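Local coordinates for DNA gyrase, B subunit, truncated (Myxococcus xanthus, PDB 3CWV), which is a truncated GyrB-family subunit that probably binds ATP to drive breakage, passage and rejoining of double-stranded DNA, at residues L34-L39 with S175-E180; C51-L56 with M145-E150; S251-F256 with V263-H268. One frame throughout, in Å; residues are numbered along the deposited sequence.

How the contacts relate
Contacts 1 and 2 share one layered region, and contact 3 belongs to a second sheet. Contact 1, partly buried, joins two helices near the chain centre by a cation-pi stack and apolar packing. Contact 2, also partly buried, has its centre about 17 Å from the centre of the chain; valine methyls meet a valine and a carboxylate. The two meet at Leu-56, whose CD2 packs 3.8 Å from Cys-178 SG and 4.0 Å from Val-35 CG1. Contact 3 is buried and alone has a hydrogen bond between its segments, joining a strand to the turn leading into a helix. It touches contact 1 through Phe-256 and Glu-180. Its centre is about 31 Å from that of contact 2.

Contact 1. Residues L34-L39 with S175-E180; sequences LVYFLL and SRRCNE
Arg-177 lays its guanidinium flat on the ring of Tyr-36. The planes differ by only 9°, and Arg-177 CZ is 3.8 Å from the ring centroid, almost on the ring normal. This is a stacked cation-pi pair. Arg-177 NH2 sits over the ring and comes 3.6 Å from Tyr-36 CE2. The arginine gets there by a bent chain: CG leaves anti to the backbone N, then chi2 (71°) and chi3 both fold it, so that the guanidinium turns its face to the ring. Leu-39 CD1 packs against the outer side of the bend, 3.5 Å from Arg-177 CG.

Segments 34-39 and 175-180, on helices 28-47 and 171-184, run in nearly the same direction. Both helices lie on one face of the large mixed sheet. This helix-on-sheet layering fits the ATPase domain of the GyrB family. The short segments cross at -19° with their axes 11.3 Å apart, and the longer side chains of Tyr-36, Leu-39 and Arg-177 make most of the contact.

Packing between the segments is looser on the buried side. There Leu-39 CD2 and Cys-178 SG are 4.5 Å apart, and Cys-178 also touches Trp-203 of strand 199-204. On the partly exposed side, Glu-180 offers the arginine a second, weaker partner. Its OE1 is 3.8 Å from Arg-177 NE, a long salt bridge within the segment. OE1 is well out of the guanidinium plane, so the attraction is probably one of charge alone. Tyr-36 also meets His-33 edge-to-face, and its side chain touches Arg-173 and Leu-174 of helix 171-184.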
loop_
_atom_site.group_PDB
_atom_site.type_symbol
_atom_site.label_atom_id
_atom_site.label_comp_id
_atom_site.label_asym_id
_atom_site.label_seq_id
_atom_site.Cartn_x
_atom_site.Cartn_y
_atom_site.Cartn_z
ATOM N N LEU A 34 5.786 12.510 -0.448
ATOM C CA LEU A 34 5.124 13.088 0.712
ATOM C C LEU A 34 3.703 12.576 0.837
ATOM O O LEU A 34 3.212 12.316 1.950
ATOM C CB LEU A 34 5.128 14.622 0.621
ATOM C CG LEU A 34 6.481 15.323 0.466
ATOM C CD1 LEU A 34 6.185 16.830 0.517
ATOM C CD2 LEU A 34 7.485 14.944 1.566
ATOM N N VAL A 35 3.024 12.450 -0.291
ATOM C CA VAL A 35 1.672 11.893 -0.317
ATOM C C VAL A 35 1.675 10.393 -0.059
ATOM O O VAL A 35 0.822 9.887 0.696
ATOM C CB VAL A 35 0.983 12.129 -1.687
ATOM C CG1 VAL A 35 -0.448 11.610 -1.629
ATOM C CG2 VAL A 35 0.968 13.624 -1.992
ATOM N N TYR A 36 2.617 9.679 -0.678
ATOM C CA TYR A 36 2.699 8.217 -0.493
ATOM C C TYR A 36 2.952 7.876 0.984
ATOM O O TYR A 36 2.434 6.865 1.481
ATOM C CB TYR A 36 3.814 7.608 -1.357
ATOM C CG TYR A 36 3.631 7.806 -2.865
ATOM C CD1 TYR A 36 2.364 7.971 -3.439
ATOM C CD2 TYR A 36 4.741 7.794 -3.713
ATOM C CE1 TYR A 36 2.219 8.132 -4.841
ATOM C CE2 TYR A 36 4.604 7.975 -5.099
ATOM C CZ TYR A 36 3.353 8.134 -5.641
ATOM O OH TYR A 36 3.231 8.310 -6.991
ATOM N N PHE A 37 3.745 8.699 1.679
ATOM C CA PHE A 37 3.982 8.468 3.122
ATOM C C PHE A 37 2.661 8.529 3.909
ATOM O O PHE A 37 2.423 7.724 4.835
ATOM C CB PHE A 37 4.989 9.470 3.733
ATOM C CG PHE A 37 6.404 9.415 3.139
ATOM C CD1 PHE A 37 6.912 8.249 2.589
ATOM C CD2 PHE A 37 7.222 10.545 3.201
ATOM C CE1 PHE A 37 8.251 8.206 2.077
ATOM C CE2 PHE A 37 8.529 10.517 2.701
ATOM C CZ PHE A 37 9.044 9.345 2.139
ATOM N N LEU A 38 1.819 9.516 3.599
ATOM C CA LEU A 38 0.463 9.577 4.214
ATOM C C LEU A 38 -0.402 8.349 3.908
ATOM O O LEU A 38 -0.998 7.746 4.814
ATOM C CB LEU A 38 -0.282 10.863 3.829
ATOM C CG LEU A 38 -0.136 12.074 4.737
ATOM C CD1 LEU A 38 -0.846 13.252 4.080
ATOM C CD2 LEU A 38 -0.749 11.806 6.160
ATOM N N LEU A 39 -0.536 7.999 2.637
ATOM C CA LEU A 39 -1.231 6.765 2.247
ATOM C C LEU A 39 -0.701 5.505 2.954
ATOM O O LEU A 39 -1.490 4.622 3.338
ATOM C CB LEU A 39 -1.165 6.567 0.710
ATOM C CG LEU A 39 -1.997 7.626 -0.040
ATOM C CD1 LEU A 39 -1.705 7.568 -1.556
ATOM C CD2 LEU A 39 -3.462 7.417 0.228
ATOM N N SER A 175 -4.353 8.942 -8.043
ATOM C CA SER A 175 -5.546 8.070 -8.168
ATOM C C SER A 175 -5.180 6.613 -8.338
ATOM O O SER A 175 -5.804 5.747 -7.722
ATOM C CB SER A 175 -6.489 8.461 -9.327
ATOM O OG SER A 175 -6.575 9.857 -9.457
ATOM N N ARG A 176 -4.179 6.323 -9.171
ATOM C CA ARG A 176 -3.699 4.944 -9.303
ATOM C C ARG A 176 -3.203 4.358 -7.980
ATOM O O ARG A 176 -3.438 3.196 -7.710
ATOM C CB ARG A 176 -2.604 4.822 -10.367
ATOM C CG ARG A 176 -3.142 4.763 -11.798
ATOM C CD ARG A 176 -2.055 4.377 -12.783
ATOM N NE ARG A 176 -1.019 5.405 -12.868
ATOM C CZ ARG A 176 -1.098 6.485 -13.644
ATOM N NH1 ARG A 176 -2.167 6.682 -14.401
ATOM N NH2 ARG A 176 -0.110 7.368 -13.656
ATOM N N ARG A 177 -2.507 5.145 -7.162
ATOM C CA ARG A 177 -2.014 4.627 -5.883
ATOM C C ARG A 177 -3.190 4.348 -4.944
ATOM O O ARG A 177 -3.164 3.404 -4.141
ATOM C CB ARG A 177 -1.014 5.598 -5.244
ATOM C CG ARG A 177 -0.506 5.211 -3.854
ATOM C CD ARG A 177 0.444 4.008 -3.842
ATOM N NE ARG A 177 1.632 4.230 -4.669
ATOM C CZ ARG A 177 2.893 4.262 -4.230
ATOM N NH1 ARG A 177 3.196 4.077 -2.939
ATOM N NH2 ARG A 177 3.866 4.468 -5.107
ATOM N N CYS A 178 -4.225 5.160 -5.044
ATOM C CA CYS A 178 -5.410 4.947 -4.223
ATOM C C CYS A 178 -6.111 3.632 -4.619
ATOM O O CYS A 178 -6.547 2.856 -3.765
ATOM C CB CYS A 178 -6.368 6.121 -4.372
ATOM S SG CYS A 178 -5.877 7.638 -3.519
ATOM N N ASN A 179 -6.217 3.401 -5.925
ATOM C CA ASN A 179 -6.804 2.174 -6.455
ATOM C C ASN A 179 -6.037 0.941 -5.946
ATOM O O ASN A 179 -6.659 -0.038 -5.512
ATOM C CB ASN A 179 -6.829 2.267 -7.995
ATOM C CG ASN A 179 -7.669 1.178 -8.666
ATOM O OD1 ASN A 179 -8.180 0.229 -8.036
ATOM N ND2 ASN A 179 -7.786 1.303 -9.980
ATOM N N GLU A 180 -4.701 0.999 -5.978
ATOM C CA GLU A 180 -3.862 -0.075 -5.463
ATOM C C GLU A 180 -4.101 -0.319 -3.990
ATOM O O GLU A 180 -4.153 -1.453 -3.556
ATOM C CB GLU A 180 -2.395 0.284 -5.569
ATOM C CG GLU A 180 -1.863 0.386 -6.940
ATOM C CD GLU A 180 -0.390 0.731 -6.917
ATOM O OE1 GLU A 180 0.194 0.867 -5.806
ATOM O OE2 GLU A 180 0.181 0.873 -8.012
#

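Contact 2. Residues C51-L56 with M145-E150; sequences CRDVVL and MPVSAE
Asp-53 OD2 is held by a hydrogen bond to Thr-69 OG1 on the adjacent strand 64-70, and the same carboxylate is touched by Val-147 of the loop. Val-147 CG1 comes 3.7 Å from Asp-53 CG. It is nearly as close to Asp-53 OD1, at 3.8 Å, and to Asp-53 OD2, at 4.0 Å. The methyl therefore meets the carboxylate as a whole and not one oxygen. This is a van der Waals contact. The polar end of Asp-53 is served by the threonine.

The second branch of Val-147 goes the other way along the strand. Its CG2 meets Val-55 CG2 at 3.8 Å. Val-147 has CG1 anti to the backbone N (chi1 178°) and CG2 beside that N. This spreads the two methyls so that one valine spans Asp-53 and Val-55, which alternate onto the same face of strand 53-58. Val-147 gives the largest buried patch of the contact. The backbones stay apart, with Asp-53 CA and Val-147 CA 7.4 Å from each other.

The loop has a weak bond of its own: Ala-149 N donates to Met-145 SD at 3.7 Å. Near the start of strand 53-58, Arg-52 NH1 and Glu-150 OE2 are 5.9 Å apart. Their opposite charges may attract there, but the groups do not touch.

Strand 53-58 lies between strand 64-70, antiparallel to it, and strand 189-194, parallel to it. Their mixed sheet is consistent with the GHKL-type ATPase domain of GyrB proteins. The loop 145-150 leads into strand 151-159 and also rests on Phe-67 of strand 64-70. Val-54 turns away from the loop, and its side chain touches Ala-42 of helix 28-47, so loop and helix cover different faces of the sheet.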
loop_
_atom_site.group_PDB
_atom_site.type_symbol
_atom_site.label_atom_id
_atom_site.label_comp_id
_atom_site.label_asym_id
_atom_site.label_seq_id
_atom_site.Cartn_x
_atom_site.Cartn_y
_atom_site.Cartn_z
ATOM N N CYS A 51 -8.890 0.788 10.339
ATOM C CA CYS A 51 -9.316 1.895 9.480
ATOM C C CYS A 51 -10.197 1.352 8.386
ATOM O O CYS A 51 -9.795 0.432 7.663
ATOM C CB CYS A 51 -8.101 2.605 8.869
ATOM S SG CYS A 51 -8.625 3.917 7.687
ATOM N N ARG A 52 -11.399 1.912 8.266
ATOM C CA ARG A 52 -12.361 1.464 7.269
ATOM C C ARG A 52 -12.516 2.416 6.085
ATOM O O ARG A 52 -13.083 2.020 5.068
ATOM C CB ARG A 52 -13.736 1.274 7.912
ATOM C CG ARG A 52 -13.752 0.134 8.962
ATOM C CD ARG A 52 -15.105 0.093 9.689
ATOM N NE ARG A 52 -15.076 -0.876 10.789
ATOM C CZ ARG A 52 -15.782 -0.769 11.913
ATOM N NH1 ARG A 52 -16.580 0.277 12.109
ATOM N NH2 ARG A 52 -15.679 -1.707 12.850
ATOM N N ASP A 53 -12.081 3.671 6.241
ATOM C CA ASP A 53 -12.262 4.708 5.194
ATOM C C ASP A 53 -11.030 5.602 5.115
ATOM O O ASP A 53 -10.496 6.015 6.150
ATOM C CB ASP A 53 -13.478 5.611 5.444
ATOM C CG ASP A 53 -14.734 4.834 5.762
ATOM O OD1 ASP A 53 -15.550 4.637 4.849
ATOM O OD2 ASP A 53 -14.881 4.408 6.927
ATOM N N VAL A 54 -10.606 5.905 3.885
ATOM C CA VAL A 54 -9.483 6.808 3.614
ATOM C C VAL A 54 -9.907 7.718 2.467
ATOM O O VAL A 54 -10.372 7.222 1.425
ATOM C CB VAL A 54 -8.215 6.010 3.140
ATOM C CG1 VAL A 54 -7.057 6.979 2.786
ATOM C CG2 VAL A 54 -7.779 5.018 4.182
ATOM N N VAL A 55 -9.769 9.027 2.651
ATOM C CA VAL A 55 -10.058 10.015 1.602
ATOM C C VAL A 55 -8.825 10.879 1.325
ATOM O O VAL A 55 -8.308 11.534 2.223
ATOM C CB VAL A 55 -11.181 10.950 2.015
ATOM C CG1 VAL A 55 -11.578 11.882 0.829
ATOM C CG2 VAL A 55 -12.394 10.126 2.470
ATOM N N LEU A 56 -8.384 10.893 0.071
ATOM C CA LEU A 56 -7.275 11.727 -0.361
ATOM C C LEU A 56 -7.839 12.862 -1.222
ATOM O O LEU A 56 -8.625 12.646 -2.165
ATOM C CB LEU A 56 -6.247 10.902 -1.147
ATOM C CG LEU A 56 -5.076 11.712 -1.702
ATOM C CD1 LEU A 56 -4.224 12.213 -0.515
ATOM C CD2 LEU A 56 -4.203 10.915 -2.670
ATOM N N MET A 145 -17.230 15.649 10.249
ATOM C CA MET A 145 -16.223 14.684 9.823
ATOM C C MET A 145 -16.447 14.421 8.344
ATOM O O MET A 145 -17.592 14.264 7.942
ATOM C CB MET A 145 -16.405 13.364 10.582
ATOM C CG MET A 145 -16.264 13.475 12.083
ATOM S SD MET A 145 -16.479 11.927 12.964
ATOM C CE MET A 145 -15.020 11.012 12.462
ATOM N N PRO A 146 -15.363 14.384 7.525
ATOM C CA PRO A 146 -15.473 14.027 6.111
ATOM C C PRO A 146 -16.218 12.711 5.862
ATOM O O PRO A 146 -16.979 12.609 4.899
ATOM C CB PRO A 146 -14.006 13.895 5.676
ATOM C CG PRO A 146 -13.298 14.849 6.551
ATOM C CD PRO A 146 -13.977 14.747 7.882
ATOM N N VAL A 147 -15.977 11.714 6.711
ATOM C CA VAL A 147 -16.724 10.455 6.708
ATOM C C VAL A 147 -17.052 10.223 8.174
ATOM O O VAL A 147 -16.158 10.209 9.017
ATOM C CB VAL A 147 -15.900 9.251 6.185
ATOM C CG1 VAL A 147 -16.731 7.943 6.252
ATOM C CG2 VAL A 147 -15.407 9.508 4.785
ATOM N N SER A 148 -18.331 10.073 8.487
ATOM C CA SER A 148 -18.750 9.971 9.880
ATOM C C SER A 148 -18.306 8.654 10.486
ATOM O O SER A 148 -18.410 7.602 9.852
ATOM C CB SER A 148 -20.270 10.134 9.987
ATOM O OG SER A 148 -20.597 10.617 11.270
ATOM N N ALA A 149 -17.755 8.709 11.695
ATOM C CA ALA A 149 -17.259 7.510 12.358
ATOM C C ALA A 149 -17.036 7.808 13.827
ATOM O O ALA A 149 -17.100 8.963 14.223
ATOM C CB ALA A 149 -15.938 7.035 11.699
ATOM N N GLU A 150 -16.691 6.791 14.615
ATOM C CA GLU A 150 -16.388 6.994 16.042
ATOM C C GLU A 150 -15.259 8.018 16.217
ATOM O O GLU A 150 -15.346 8.943 17.051
ATOM C CB GLU A 150 -15.965 5.680 16.712
ATOM C CG GLU A 150 -17.031 4.622 16.820
ATOM C CD GLU A 150 -16.573 3.425 17.669
ATOM O OE1 GLU A 150 -15.559 3.547 18.391
ATOM O OE2 GLU A 150 -17.236 2.366 17.616
#

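Contact 3. Residues S251-F256 with V263-H268; sequences STLLSF and VRHGAH
Ser-255 OG and His-265 ND1 share a 2.7 Å hydrogen bond, made at the edge of the imidazole; either may be the donor. Ser-255 OG also bonds Thr-262 OG1. His-265 has CG beside its backbone N and anti to the carbonyl carbon (chi1 -52°), which brings the ring to Ser-255 and Leu-253. Leu-253 CG packs off-centre on this ring as a CH-pi contact, 3.7 Å from His-265 CE1. Leu-253 O lies 3.3 Å from that same CE1. An alanine in place of His-265 removes the ring, which would probably leave Ser-255 OG with Thr-262 alone and open a gap beside Leu-253.

His-268 holds CG between its backbone N and carbonyl carbon (chi1 50°), which turns its ring back to the strand. His-268 CE1 meets Ser-255 CB at 3.4 Å. His-268 NE2 gives a weak bond to His-265 O at 3.3 Å, linking the two histidines.

Strand 252-257 first pairs with the short antiparallel strand 260-261 in a hairpin. Helix 267-284 follows, and the chain returns in strand 300-307, parallel to 252-257. This is a beta-alpha-beta crossover, as expected of the ribosomal S5-like fold of GyrB proteins.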
loop_
_atom_site.group_PDB
_atom_site.type_symbol
_atom_site.label_atom_id
_atom_site.label_comp_id
_atom_site.label_asym_id
_atom_site.label_seq_id
_atom_site.Cartn_x
_atom_site.Cartn_y
_atom_site.Cartn_z
ATOM N N SER A 251 3.175 -10.386 -20.281
ATOM C CA SER A 251 3.205 -10.962 -18.941
ATOM C C SER A 251 3.287 -9.813 -17.949
ATOM O O SER A 251 3.992 -8.838 -18.195
ATOM C CB SER A 251 4.431 -11.861 -18.786
ATOM O OG SER A 251 4.284 -12.766 -17.702
ATOM N N THR A 252 2.547 -9.918 -16.849
ATOM C CA THR A 252 2.589 -8.911 -15.800
ATOM C C THR A 252 2.742 -9.600 -14.442
ATOM O O THR A 252 1.961 -10.484 -14.095
ATOM C CB THR A 252 1.321 -8.013 -15.842
ATOM O OG1 THR A 252 1.334 -7.234 -17.046
ATOM C CG2 THR A 252 1.249 -7.074 -14.635
ATOM N N LEU A 253 3.768 -9.205 -13.688
ATOM C CA LEU A 253 3.978 -9.743 -12.343
ATOM C C LEU A 253 4.218 -8.574 -11.386
ATOM O O LEU A 253 5.249 -7.910 -11.460
ATOM C CB LEU A 253 5.142 -10.749 -12.333
ATOM C CG LEU A 253 5.454 -11.547 -11.051
ATOM C CD1 LEU A 253 4.206 -11.934 -10.309
ATOM C CD2 LEU A 253 6.265 -12.786 -11.350
ATOM N N LEU A 254 3.231 -8.302 -10.530
ATOM C CA LEU A 254 3.298 -7.210 -9.552
ATOM C C LEU A 254 3.420 -7.819 -8.161
ATOM O O LEU A 254 2.600 -8.660 -7.787
ATOM C CB LEU A 254 1.996 -6.412 -9.576
ATOM C CG LEU A 254 1.720 -5.250 -10.545
ATOM C CD1 LEU A 254 2.660 -5.155 -11.747
ATOM C CD2 LEU A 254 0.233 -5.217 -10.954
ATOM N N SER A 255 4.436 -7.420 -7.397
ATOM C CA SER A 255 4.575 -7.973 -6.043
ATOM C C SER A 255 4.741 -6.838 -5.045
ATOM O O SER A 255 5.262 -5.771 -5.403
ATOM C CB SER A 255 5.733 -8.954 -5.948
ATOM O OG SER A 255 6.927 -8.370 -6.391
ATOM N N PHE A 256 4.270 -7.063 -3.819
ATOM C CA PHE A 256 4.240 -6.028 -2.786
ATOM C C PHE A 256 4.614 -6.630 -1.447
ATOM O O PHE A 256 4.352 -7.796 -1.209
ATOM C CB PHE A 256 2.822 -5.446 -2.644
ATOM C CG PHE A 256 2.297 -4.817 -3.901
ATOM C CD1 PHE A 256 2.426 -3.455 -4.111
ATOM C CD2 PHE A 256 1.708 -5.605 -4.891
ATOM C CE1 PHE A 256 1.954 -2.867 -5.287
ATOM C CE2 PHE A 256 1.258 -5.051 -6.076
ATOM C CZ PHE A 256 1.360 -3.672 -6.271
ATOM N N VAL A 263 9.908 -4.386 -6.784
ATOM C CA VAL A 263 10.111 -4.531 -8.232
ATOM C C VAL A 263 11.040 -5.671 -8.657
ATOM O O VAL A 263 11.019 -6.059 -9.827
ATOM C CB VAL A 263 10.543 -3.206 -8.944
ATOM C CG1 VAL A 263 9.508 -2.115 -8.731
ATOM C CG2 VAL A 263 11.927 -2.734 -8.456
ATOM N N ARG A 264 11.855 -6.203 -7.737
ATOM C CA ARG A 264 12.659 -7.401 -8.038
ATOM C C ARG A 264 12.200 -8.627 -7.232
ATOM O O ARG A 264 12.943 -9.595 -7.027
ATOM C CB ARG A 264 14.168 -7.129 -7.886
ATOM C CG ARG A 264 14.675 -6.052 -8.867
ATOM C CD ARG A 264 16.215 -5.849 -8.804
ATOM N NE ARG A 264 16.613 -5.168 -7.575
ATOM C CZ ARG A 264 17.177 -5.771 -6.531
ATOM N NH1 ARG A 264 17.502 -5.066 -5.454
ATOM N NH2 ARG A 264 17.447 -7.066 -6.570
ATOM N N HIS A 265 10.952 -8.571 -6.789
ATOM C CA HIS A 265 10.255 -9.762 -6.296
ATOM C C HIS A 265 10.935 -10.333 -5.062
ATOM O O HIS A 265 11.114 -9.605 -4.096
ATOM C CB HIS A 265 10.017 -10.766 -7.444
ATOM C CG HIS A 265 9.345 -10.141 -8.629
ATOM N ND1 HIS A 265 8.144 -9.471 -8.521
ATOM C CD2 HIS A 265 9.728 -10.024 -9.925
ATOM C CE1 HIS A 265 7.806 -8.983 -9.706
ATOM N NE2 HIS A 265 8.749 -9.307 -10.576
ATOM N N GLY A 266 11.299 -11.606 -5.060
ATOM C CA GLY A 266 11.857 -12.206 -3.859
ATOM C C GLY A 266 11.060 -13.391 -3.355
ATOM O O GLY A 266 10.338 -14.044 -4.113
ATOM N N ALA A 267 11.172 -13.646 -2.057
ATOM C CA ALA A 267 10.728 -14.908 -1.471
ATOM C C ALA A 267 9.217 -15.151 -1.586
ATOM O O ALA A 267 8.794 -16.292 -1.753
ATOM C CB ALA A 267 11.164 -14.980 -0.005
ATOM N N HIS A 268 8.420 -14.084 -1.486
ATOM C CA HIS A 268 6.965 -14.197 -1.608
ATOM C C HIS A 268 6.592 -14.682 -3.018
ATOM O O HIS A 268 5.812 -15.628 -3.183
ATOM C CB HIS A 268 6.252 -12.867 -1.248
ATOM C CG HIS A 268 6.812 -11.653 -1.939
ATOM N ND1 HIS A 268 6.068 -10.513 -2.165
ATOM C CD2 HIS A 268 8.046 -11.397 -2.436
ATOM C CE1 HIS A 268 6.819 -9.603 -2.763
ATOM N NE2 HIS A 268 8.025 -10.115 -2.935
#